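Local atomic coordinates of Serine/threonine/tyrosine-interacting protein (Homo sapiens, PDB entry 2R0B), a protein that acts as a catalytically inactive phosphatase that anchors the kinases ERK1 and ERK2 in the nucleus and blocks assembly of FBXW7 into its SCF ubiquitin ligase. Residues Leu29-Asn43 with Pro51-Ala65. Residues are numbered along the deposited sequence; the frame is centred on the assembly and turned at random.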
# COMPACT_ATOMS: atom_id res chain seq x y z
N LEU A 29 15.87 0.86 3.26
CA LEU A 29 15.26 0.48 2.01
C LEU A 29 16.17 -0.40 1.17
O LEU A 29 15.72 -1.42 0.65
CB LEU A 29 14.80 1.73 1.22
CG LEU A 29 13.75 2.57 1.96
CD1 LEU A 29 13.67 3.92 1.26
CD2 LEU A 29 12.38 1.93 2.01
N GLN A 30 17.45 -0.07 1.11
CA GLN A 30 18.37 -0.83 0.26
C GLN A 30 18.65 -2.18 0.88
O GLN A 30 18.70 -3.17 0.15
CB GLN A 30 19.66 -0.02 -0.01
CG GLN A 30 19.33 1.29 -0.73
CD GLN A 30 20.53 2.07 -1.21
OE1 GLN A 30 21.52 2.26 -0.48
NE2 GLN A 30 20.43 2.59 -2.45
N LYS A 31 18.79 -2.24 2.21
CA LYS A 31 19.02 -3.50 2.93
C LYS A 31 17.91 -4.52 2.71
O LYS A 31 18.17 -5.72 2.65
CB LYS A 31 19.22 -3.26 4.43
CG LYS A 31 19.34 -4.52 5.31
CD LYS A 31 19.62 -4.15 6.77
CE LYS A 31 18.44 -3.37 7.37
NZ LYS A 31 18.82 -2.60 8.59
N HIS A 32 16.67 -4.03 2.57
CA HIS A 32 15.54 -4.91 2.31
C HIS A 32 15.24 -5.14 0.81
O HIS A 32 14.27 -5.83 0.46
CB HIS A 32 14.30 -4.40 3.05
CG HIS A 32 14.33 -4.65 4.53
ND1 HIS A 32 14.66 -3.67 5.45
CD2 HIS A 32 14.09 -5.77 5.25
CE1 HIS A 32 14.60 -4.18 6.67
NE2 HIS A 32 14.27 -5.45 6.57
N GLY A 33 16.08 -4.57 -0.07
CA GLY A 33 15.96 -4.77 -1.50
C GLY A 33 14.72 -4.14 -2.09
O GLY A 33 14.17 -4.66 -3.07
N ILE A 34 14.25 -3.04 -1.49
CA ILE A 34 13.08 -2.30 -2.03
C ILE A 34 13.47 -1.70 -3.37
O ILE A 34 14.52 -1.08 -3.47
CB ILE A 34 12.67 -1.12 -1.11
CG1 ILE A 34 12.20 -1.58 0.28
CG2 ILE A 34 11.66 -0.21 -1.81
CD1 ILE A 34 11.16 -2.69 0.22
N THR A 35 12.61 -1.87 -4.37
CA THR A 35 12.87 -1.35 -5.72
C THR A 35 11.73 -0.48 -6.25
O THR A 35 11.92 0.28 -7.20
CB THR A 35 13.11 -2.48 -6.74
OG1 THR A 35 12.02 -3.40 -6.73
CG2 THR A 35 14.39 -3.22 -6.41
N HIS A 36 10.56 -0.64 -5.64
CA HIS A 36 9.33 0.03 -6.07
C HIS A 36 8.58 0.62 -4.87
O HIS A 36 8.50 -0.02 -3.83
CB HIS A 36 8.42 -1.00 -6.73
CG HIS A 36 8.86 -1.44 -8.09
ND1 HIS A 36 9.91 -2.32 -8.28
CD2 HIS A 36 8.37 -1.17 -9.32
CE1 HIS A 36 10.06 -2.54 -9.57
NE2 HIS A 36 9.14 -1.85 -10.22
N ILE A 37 8.00 1.81 -5.01
CA ILE A 37 7.27 2.43 -3.90
C ILE A 37 5.94 3.01 -4.38
O ILE A 37 5.90 3.73 -5.38
CB ILE A 37 8.11 3.56 -3.26
CG1 ILE A 37 9.46 3.01 -2.75
CG2 ILE A 37 7.32 4.27 -2.15
CD1 ILE A 37 10.40 4.07 -2.20
N ILE A 38 4.84 2.61 -3.75
CA ILE A 38 3.54 3.26 -3.99
C ILE A 38 3.44 4.33 -2.90
O ILE A 38 3.40 4.02 -1.71
CB ILE A 38 2.34 2.29 -3.93
CG1 ILE A 38 2.49 1.19 -4.99
CG2 ILE A 38 1.02 3.07 -4.18
CD1 ILE A 38 1.33 0.18 -5.00
N CYS A 39 3.42 5.59 -3.32
CA CYS A 39 3.43 6.74 -2.39
C CYS A 39 2.04 7.40 -2.45
O CYS A 39 1.69 8.00 -3.48
CB CYS A 39 4.54 7.70 -2.85
SG CYS A 39 4.49 9.38 -2.14
N ILE A 40 1.24 7.24 -1.40
CA ILE A 40 -0.16 7.66 -1.41
C ILE A 40 -0.32 8.88 -0.50
O ILE A 40 0.11 8.85 0.65
CB ILE A 40 -1.11 6.56 -0.86
CG1 ILE A 40 -1.06 5.30 -1.74
CG2 ILE A 40 -2.56 7.12 -0.74
CD1 ILE A 40 -1.37 4.01 -0.95
N ARG A 41 -0.96 9.93 -1.01
CA ARG A 41 -1.16 11.16 -0.25
C ARG A 41 -2.18 12.05 -0.96
O ARG A 41 -2.43 11.86 -2.15
CB ARG A 41 0.19 11.89 -0.08
CG ARG A 41 0.68 12.76 -1.25
CD ARG A 41 0.83 12.07 -2.61
NE ARG A 41 1.24 13.04 -3.61
CZ ARG A 41 0.40 13.80 -4.32
NH1 ARG A 41 0.90 14.69 -5.18
NH2 ARG A 41 -0.92 13.68 -4.18
N GLN A 42 -2.78 12.99 -0.21
CA GLN A 42 -3.59 14.07 -0.80
C GLN A 42 -2.64 15.10 -1.34
O GLN A 42 -1.53 15.24 -0.85
CB GLN A 42 -4.41 14.80 0.27
CG GLN A 42 -5.41 14.03 1.05
CD GLN A 42 -6.22 14.96 1.96
OE1 GLN A 42 -5.97 15.05 3.16
NE2 GLN A 42 -7.16 15.69 1.36
N ASN A 43 -3.09 15.91 -2.29
CA ASN A 43 -2.23 16.96 -2.80
C ASN A 43 -1.75 17.91 -1.69
O ASN A 43 -0.60 18.35 -1.70
CB ASN A 43 -2.91 17.71 -3.94
CG ASN A 43 -3.09 16.85 -5.17
OD1 ASN A 43 -2.25 16.00 -5.49
ND2 ASN A 43 -4.22 17.06 -5.88
N PRO A 51 7.93 11.43 -3.41
CA PRO A 51 9.10 10.59 -3.74
C PRO A 51 10.40 11.28 -3.33
O PRO A 51 10.62 12.45 -3.68
CB PRO A 51 9.02 10.47 -5.26
CG PRO A 51 7.60 10.69 -5.57
CD PRO A 51 7.16 11.75 -4.62
N ASN A 52 11.22 10.59 -2.55
CA ASN A 52 12.49 11.16 -2.09
C ASN A 52 13.74 10.68 -2.79
O ASN A 52 14.84 11.22 -2.56
CB ASN A 52 12.64 11.01 -0.58
CG ASN A 52 11.59 11.76 0.19
OD1 ASN A 52 11.47 12.99 0.07
ND2 ASN A 52 10.84 11.05 1.01
N PHE A 53 13.59 9.68 -3.65
CA PHE A 53 14.75 9.11 -4.31
C PHE A 53 14.44 9.02 -5.79
O PHE A 53 14.06 7.96 -6.29
CB PHE A 53 15.10 7.76 -3.71
CG PHE A 53 15.24 7.79 -2.20
CD1 PHE A 53 16.40 8.29 -1.60
CD2 PHE A 53 14.22 7.30 -1.39
CE1 PHE A 53 16.51 8.33 -0.21
CE2 PHE A 53 14.34 7.32 -0.00
CZ PHE A 53 15.48 7.83 0.59
N GLN A 54 14.66 10.14 -6.48
CA GLN A 54 14.25 10.29 -7.88
C GLN A 54 14.90 9.25 -8.77
O GLN A 54 14.27 8.73 -9.70
CB GLN A 54 14.53 11.71 -8.40
CG GLN A 54 14.08 12.85 -7.46
CD GLN A 54 12.62 12.73 -7.04
OE1 GLN A 54 11.74 12.45 -7.86
NE2 GLN A 54 12.36 12.94 -5.75
N GLN A 55 16.15 8.92 -8.47
CA GLN A 55 16.96 8.12 -9.36
C GLN A 55 17.07 6.65 -8.97
O GLN A 55 17.55 5.85 -9.75
CB GLN A 55 18.36 8.74 -9.50
CG GLN A 55 18.42 10.05 -10.30
CD GLN A 55 18.25 9.83 -11.80
OE1 GLN A 55 17.13 9.64 -12.29
NE2 GLN A 55 19.36 9.86 -12.53
N LEU A 56 16.60 6.29 -7.77
CA LEU A 56 16.88 4.97 -7.21
C LEU A 56 15.72 3.97 -7.22
O LEU A 56 15.94 2.77 -7.08
CB LEU A 56 17.45 5.08 -5.79
CG LEU A 56 18.79 5.81 -5.62
CD1 LEU A 56 19.05 6.17 -4.19
CD2 LEU A 56 19.95 4.98 -6.17
N PHE A 57 14.50 4.47 -7.36
CA PHE A 57 13.33 3.61 -7.20
C PHE A 57 12.33 3.95 -8.28
O PHE A 57 12.35 5.06 -8.82
CB PHE A 57 12.67 3.85 -5.83
CG PHE A 57 13.55 3.54 -4.65
CD1 PHE A 57 13.92 2.25 -4.35
CD2 PHE A 57 13.98 4.56 -3.81
CE1 PHE A 57 14.75 1.97 -3.26
CE2 PHE A 57 14.83 4.29 -2.72
CZ PHE A 57 15.21 2.98 -2.45
N ARG A 58 11.44 3.00 -8.57
CA ARG A 58 10.26 3.28 -9.39
C ARG A 58 9.06 3.61 -8.49
O ARG A 58 8.75 2.86 -7.56
CB ARG A 58 9.92 2.11 -10.31
CG ARG A 58 11.01 1.76 -11.31
CD ARG A 58 10.51 0.78 -12.35
NE ARG A 58 11.53 0.48 -13.36
CZ ARG A 58 11.35 -0.36 -14.38
NH1 ARG A 58 10.19 -0.99 -14.53
NH2 ARG A 58 12.34 -0.57 -15.25
N TYR A 59 8.40 4.73 -8.76
CA TYR A 59 7.32 5.20 -7.91
C TYR A 59 5.98 5.09 -8.61
O TYR A 59 5.89 5.14 -9.84
CB TYR A 59 7.56 6.67 -7.53
CG TYR A 59 8.60 6.88 -6.47
CD1 TYR A 59 8.25 6.92 -5.11
CD2 TYR A 59 9.94 7.05 -6.81
CE1 TYR A 59 9.21 7.12 -4.12
CE2 TYR A 59 10.91 7.24 -5.84
CZ TYR A 59 10.54 7.28 -4.49
OH TYR A 59 11.50 7.52 -3.54
N LEU A 60 4.92 4.92 -7.80
CA LEU A 60 3.56 5.12 -8.24
C LEU A 60 2.91 6.06 -7.23
O LEU A 60 2.72 5.69 -6.07
CB LEU A 60 2.80 3.78 -8.32
CG LEU A 60 1.34 3.86 -8.74
CD1 LEU A 60 1.28 4.41 -10.15
CD2 LEU A 60 0.67 2.48 -8.75
N VAL A 61 2.62 7.29 -7.65
CA VAL A 61 2.06 8.31 -6.73
C VAL A 61 0.56 8.42 -6.94
O VAL A 61 0.09 8.66 -8.06
CB VAL A 61 2.74 9.69 -6.93
CG1 VAL A 61 2.10 10.75 -6.04
CG2 VAL A 61 4.23 9.61 -6.68
N LEU A 62 -0.19 8.26 -5.85
CA LEU A 62 -1.66 8.24 -5.91
C LEU A 62 -2.22 9.35 -5.06
O LEU A 62 -2.05 9.36 -3.83
CB LEU A 62 -2.24 6.89 -5.43
CG LEU A 62 -1.85 5.62 -6.19
CD1 LEU A 62 -2.44 4.36 -5.54
CD2 LEU A 62 -2.21 5.67 -7.67
N ASP A 63 -2.87 10.29 -5.73
CA ASP A 63 -3.53 11.41 -5.06
C ASP A 63 -4.88 10.91 -4.52
O ASP A 63 -5.88 10.82 -5.25
CB ASP A 63 -3.67 12.56 -6.06
CG ASP A 63 -4.57 13.67 -5.58
OD1 ASP A 63 -4.77 13.80 -4.35
OD2 ASP A 63 -5.09 14.44 -6.43
N ILE A 64 -4.90 10.57 -3.23
CA ILE A 64 -6.07 9.95 -2.59
C ILE A 64 -6.30 10.58 -1.22
O ILE A 64 -5.36 10.69 -0.44
CB ILE A 64 -5.86 8.41 -2.38
CG1 ILE A 64 -5.77 7.69 -3.74
CG2 ILE A 64 -7.00 7.82 -1.50
CD1 ILE A 64 -5.38 6.25 -3.72
N ALA A 65 -7.54 10.99 -0.94
CA ALA A 65 -7.94 11.44 0.40
C ALA A 65 -8.38 10.29 1.29
O ALA A 65 -9.00 9.32 0.81
CB ALA A 65 -9.05 12.45 0.30
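Ile37 lays its CD1 methyl over one face of the Phe57 ring, a CH-pi contact of 4.3 Å from CD1 to the ring centroid, while the same methyl meets Tyr59 CE1. With CG1 anti to the carbonyl carbon (chi1 -59°), the Ile37 branch reaches both rings. Ile37 and Tyr59 belong to strands 36-41 and 58-63, which run parallel in the sheet of the dual-specificity phosphatase domain, where 58-63 is an outermost strand and 36-41 pairs on its other side with strand 93-96. Seven backbone hydrogen bonds join the two segments, from Arg58 N to Thr35 O at one end to Ile64 N to Arg41 O at the other.

The Phe57 ring is held on several sides: Leu56 CB lies over the face opposite Ile37, Ile34 O approaches CE1 at the ring edge (3.1 Å), and Leu29 CB of helix 26-31 meets CZ. Leu29 CD1 also touches Phe53 CE2 at 3.7 Å, joining the helix to a residue of the Phe53-Gln55 motif that interacts with FBXW7. Pro51 CB lies over the centre of one face of the Tyr59 ring, and Tyr59 OH accepts a hydrogen bond from Phe53 N (3.0 Å), which ties the loop carrying Phe53 to the strand.

On the face opposite Ile37 and Tyr59, Ile38 CG2 and Ile40 CG1 both meet Leu62 CD1, and helices 76-88 and 103-116 pack against this side.

Arg41, bent at chi2 (-57°), sets one guanidinium face over Val61 CG1. Its NH2 donates to Asn43 OD1, which lies in the guanidinium plane, and forms a long salt bridge of 3.9 Å to Asp63 OD1. An alanine here would probably uncover Val61 CG1 and leave Asn43 OD1 and the Asp63 carboxylate without their cationic partner. Asp63 OD2 takes a weak bond from Asn43 ND2 at 2.8 Å.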